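Local structure of beta-galactosidase (Trichoderma reesei, 3OG2) at residues I321-G326 and Y342-S347. The protein probably hydrolyses terminal non-reducing beta-D-galactose residues from beta-D-galactosides, as a glycoside hydrolase of family 35. Residues are numbered along the deposited sequence; the frame is centred on the assembly and turned at random.
Sequences IYMTFG and YDYGAS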
ATOM      1  N   ILE A 321       5.779  -6.492   4.622  1.00  6.66           N
ATOM      2  CA  ILE A 321       4.650  -6.874   3.775  1.00  6.61           C
ATOM      3  C   ILE A 321       4.255  -5.747   2.848  1.00  6.46           C
ATOM      4  O   ILE A 321       3.838  -4.668   3.273  1.00  6.43           O
ATOM      5  CB  ILE A 321       3.433  -7.261   4.663  1.00  7.26           C
ATOM      6  CG1 ILE A 321       3.777  -8.390   5.671  1.00  8.48           C
ATOM      7  CG2 ILE A 321       2.209  -7.626   3.799  1.00  8.40           C
ATOM      8  CD1 ILE A 321       4.459  -9.596   5.002  1.00 10.07           C
ATOM      9  N   TYR A 322       4.458  -5.979   1.515  1.00  6.24           N
ATOM     10  CA  TYR A 322       4.217  -4.963   0.477  1.00  6.42           C
ATOM     11  C   TYR A 322       2.922  -5.380  -0.206  1.00  5.98           C
ATOM     12  O   TYR A 322       2.974  -6.435  -0.883  1.00  6.53           O
ATOM     13  CB  TYR A 322       5.421  -4.946  -0.493  1.00  6.66           C
ATOM     14  CG  TYR A 322       5.286  -3.817  -1.496  1.00  6.48           C
ATOM     15  CD1 TYR A 322       4.360  -3.825  -2.540  1.00  6.33           C
ATOM     16  CD2 TYR A 322       6.095  -2.671  -1.413  1.00  7.43           C
ATOM     17  CE1 TYR A 322       4.239  -2.810  -3.434  1.00  7.05           C
ATOM     18  CE2 TYR A 322       5.999  -1.609  -2.305  1.00  7.07           C
ATOM     19  CZ  TYR A 322       5.065  -1.686  -3.308  1.00  7.00           C
ATOM     20  OH  TYR A 322       4.914  -0.632  -4.179  1.00  8.16           O
ATOM     21  N   MET A 323       1.848  -4.613  -0.255  1.00  6.99           N
ATOM     22  CA  MET A 323       1.551  -3.453   0.593  1.00  6.92           C
ATOM     23  C   MET A 323       0.817  -3.928   1.861  1.00  6.41           C
ATOM     24  O   MET A 323       0.156  -4.980   1.841  1.00  7.16           O
ATOM     25  CB  MET A 323       0.587  -2.514  -0.129  1.00  7.15           C
ATOM     26  CG  MET A 323       1.167  -1.866  -1.406  1.00  7.61           C
ATOM     27  SD  MET A 323       2.656  -0.899  -1.102  1.00  7.06           S
ATOM     28  CE  MET A 323       1.991   0.497  -0.192  1.00  7.74           C
ATOM     29  N   THR A 324       0.876  -3.123   2.909  1.00  6.74           N
ATOM     30  CA  THR A 324      -0.021  -3.312   4.053  1.00  6.34           C
ATOM     31  C   THR A 324      -1.179  -2.330   3.985  1.00  6.25           C
ATOM     32  O   THR A 324      -2.310  -2.735   4.223  1.00  7.49           O
ATOM     33  CB  THR A 324       0.784  -3.231   5.350  1.00  7.39           C
ATOM     34  OG1 THR A 324       1.709  -4.360   5.358  1.00  7.77           O
ATOM     35  CG2 THR A 324      -0.085  -3.381   6.580  1.00  8.45           C
ATOM     36  N   PHE A 325      -0.920  -1.084   3.636  1.00  6.96           N
ATOM     37  CA  PHE A 325      -1.966  -0.126   3.296  1.00  6.65           C
ATOM     38  C   PHE A 325      -1.541   0.487   1.953  1.00  6.79           C
ATOM     39  O   PHE A 325      -0.430   1.060   1.920  1.00  7.41           O
ATOM     40  CB  PHE A 325      -2.138   0.955   4.376  1.00  7.18           C
ATOM     41  CG  PHE A 325      -2.982   2.116   3.838  1.00  6.52           C
ATOM     42  CD1 PHE A 325      -4.338   1.964   3.619  1.00  7.39           C
ATOM     43  CD2 PHE A 325      -2.351   3.339   3.564  1.00  8.58           C
ATOM     44  CE1 PHE A 325      -5.087   3.032   3.117  1.00  7.93           C
ATOM     45  CE2 PHE A 325      -3.115   4.387   3.068  1.00 10.77           C
ATOM     46  CZ  PHE A 325      -4.476   4.234   2.861  1.00  9.31           C
ATOM     47  N   GLY A 326      -2.336   0.404   0.905  1.00  6.74           N
ATOM     48  CA  GLY A 326      -1.958   0.867  -0.401  1.00  7.76           C
ATOM     49  C   GLY A 326      -2.330   2.299  -0.689  1.00  6.85           C
ATOM     50  O   GLY A 326      -1.568   3.048  -1.303  1.00  8.94           O
ATOM     51  N   TYR A 342      -4.977   2.141  -5.530  1.00  7.10           N
ATOM     52  CA  TYR A 342      -3.834   1.279  -5.170  1.00  7.78           C
ATOM     53  C   TYR A 342      -4.245   0.465  -3.930  1.00  6.25           C
ATOM     54  O   TYR A 342      -3.456   0.182  -3.042  1.00  7.12           O
ATOM     55  CB  TYR A 342      -2.580   2.057  -4.864  1.00  7.14           C
ATOM     56  CG  TYR A 342      -1.270   1.290  -5.060  1.00  6.58           C
ATOM     57  CD1 TYR A 342      -0.953   0.606  -6.245  1.00  7.00           C
ATOM     58  CD2 TYR A 342      -0.353   1.247  -4.017  1.00  6.89           C
ATOM     59  CE1 TYR A 342       0.259  -0.088  -6.388  1.00  7.01           C
ATOM     60  CE2 TYR A 342       0.892   0.570  -4.154  1.00  7.17           C
ATOM     61  CZ  TYR A 342       1.144  -0.090  -5.350  1.00  7.48           C
ATOM     62  OH  TYR A 342       2.368  -0.704  -5.431  1.00  7.96           O
ATOM     63  N   ASP A 343      -5.520   0.005  -3.901  1.00  6.89           N
ATOM     64  CA  ASP A 343      -5.945  -0.808  -2.767  1.00  6.94           C
ATOM     65  C   ASP A 343      -5.044  -2.042  -2.599  1.00  5.98           C
ATOM     66  O   ASP A 343      -4.760  -2.432  -1.465  1.00  6.45           O
ATOM     67  CB  ASP A 343      -7.384  -1.264  -2.976  1.00  6.76           C
ATOM     68  CG  ASP A 343      -7.881  -2.223  -1.913  1.00  7.28           C
ATOM     69  OD1 ASP A 343      -8.457  -1.730  -0.895  1.00  8.05           O
ATOM     70  OD2 ASP A 343      -7.671  -3.448  -2.074  1.00  7.39           O
ATOM     71  N   TYR A 344      -4.625  -2.600  -3.726  1.00  6.44           N
ATOM     72  CA  TYR A 344      -3.589  -3.683  -3.717  1.00  6.80           C
ATOM     73  C   TYR A 344      -4.171  -4.981  -3.208  1.00  6.48           C
ATOM     74  O   TYR A 344      -3.412  -5.957  -3.106  1.00  8.04           O
ATOM     75  CB  TYR A 344      -2.318  -3.270  -2.950  1.00  7.20           C
ATOM     76  CG  TYR A 344      -1.038  -3.862  -3.496  1.00  7.14           C
ATOM     77  CD1 TYR A 344      -0.413  -3.321  -4.637  1.00  9.16           C
ATOM     78  CD2 TYR A 344      -0.450  -4.962  -2.851  1.00  7.51           C
ATOM     79  CE1 TYR A 344       0.770  -3.878  -5.125  1.00  8.31           C
ATOM     80  CE2 TYR A 344       0.731  -5.525  -3.338  1.00  7.60           C
ATOM     81  CZ  TYR A 344       1.312  -4.969  -4.458  1.00  8.21           C
ATOM     82  OH  TYR A 344       2.482  -5.557  -4.931  1.00  9.15           O
ATOM     83  N   GLY A 345      -5.458  -5.054  -2.849  1.00  6.35           N
ATOM     84  CA  GLY A 345      -5.933  -6.243  -2.139  1.00  7.28           C
ATOM     85  C   GLY A 345      -5.280  -6.378  -0.751  1.00  6.42           C
ATOM     86  O   GLY A 345      -5.305  -7.489  -0.212  1.00  8.59           O
ATOM     87  N   ALA A 346      -4.748  -5.299  -0.182  1.00  6.57           N
ATOM     88  CA  ALA A 346      -3.953  -5.354   1.046  1.00  6.93           C
ATOM     89  C   ALA A 346      -4.823  -5.624   2.275  1.00  6.75           C
ATOM     90  O   ALA A 346      -6.050  -5.518   2.264  1.00  8.01           O
ATOM     91  CB  ALA A 346      -3.219  -4.028   1.237  1.00  6.78           C
ATOM     92  N   SER A 347      -4.126  -5.970   3.354  1.00  6.82           N
ATOM     93  CA  SER A 347      -4.820  -6.236   4.642  1.00  8.04           C
ATOM     94  C   SER A 347      -5.549  -5.019   5.165  1.00  6.76           C
ATOM     95  O   SER A 347      -6.562  -5.226   5.839  1.00  8.09           O
ATOM     96  CB  SER A 347      -3.851  -6.738   5.699  1.00  8.24           C
ATOM     97  OG  SER A 347      -2.796  -5.831   5.917  1.00  9.89           O
TER
HETATM   98  O   HOH W   1      -1.359  -6.682   3.425  1.00  8.27           O
HETATM   99  O   HOH W   2      -4.925  -0.542   0.613  1.00  7.84           O
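Met323 lays its CG over one face of the Tyr344 ring, a CH-pi contact 3.8 Å from CG to the ring centroid. The pair belongs to the TIM barrel of this family 35 enzyme, where strand 318-321 runs into a long loop that returns at 342-347 before helix 357-370, and it illustrates how one barrel loop can fold back to wall the catalytic end with aromatic rings. Bent at chi2 and chi3 (-59° and -70°), the methionine chain brings SD back over the centre of the Tyr322 ring and also within 3.8 Å of Tyr342 CE2, an oblique Met-aromatic contact. Tyr322 turns its edge to the face of Tyr344 in an offset edge-to-face pair, the planes at 75°. At its far end Tyr322 OH donates to Tyr342 OH over 2.8 Å, and Tyr342 OH is also hydrogen-bonded to Glu122, a residue of the galactose site; Tyr322 in turn lies close to Tyr76 of that site. Tyr342 thus sits behind Glu122 and probably helps to position its carboxylate, with Tyr322 steadying the phenol. Replacing Tyr344 by an alanine would probably leave Met323 CG without the face it rests on and Tyr322 freer to shift, disturbing the link to Tyr342. The backbone beneath is built around a type I' turn from Asp343 to Ala346, with an Asx turn in which Gly345 N reaches Asp343 OD2; Arg356 forms a salt bridge with the same oxygen. Gly326 CA approaches Tyr342 O to 3.1 Å, leaving no room for a side chain there. Two waters complete the join: one links Met323 O to Ser347 N, while the other accepts from Gly326 N and donates to Asp343 O, both at 2.8 Å.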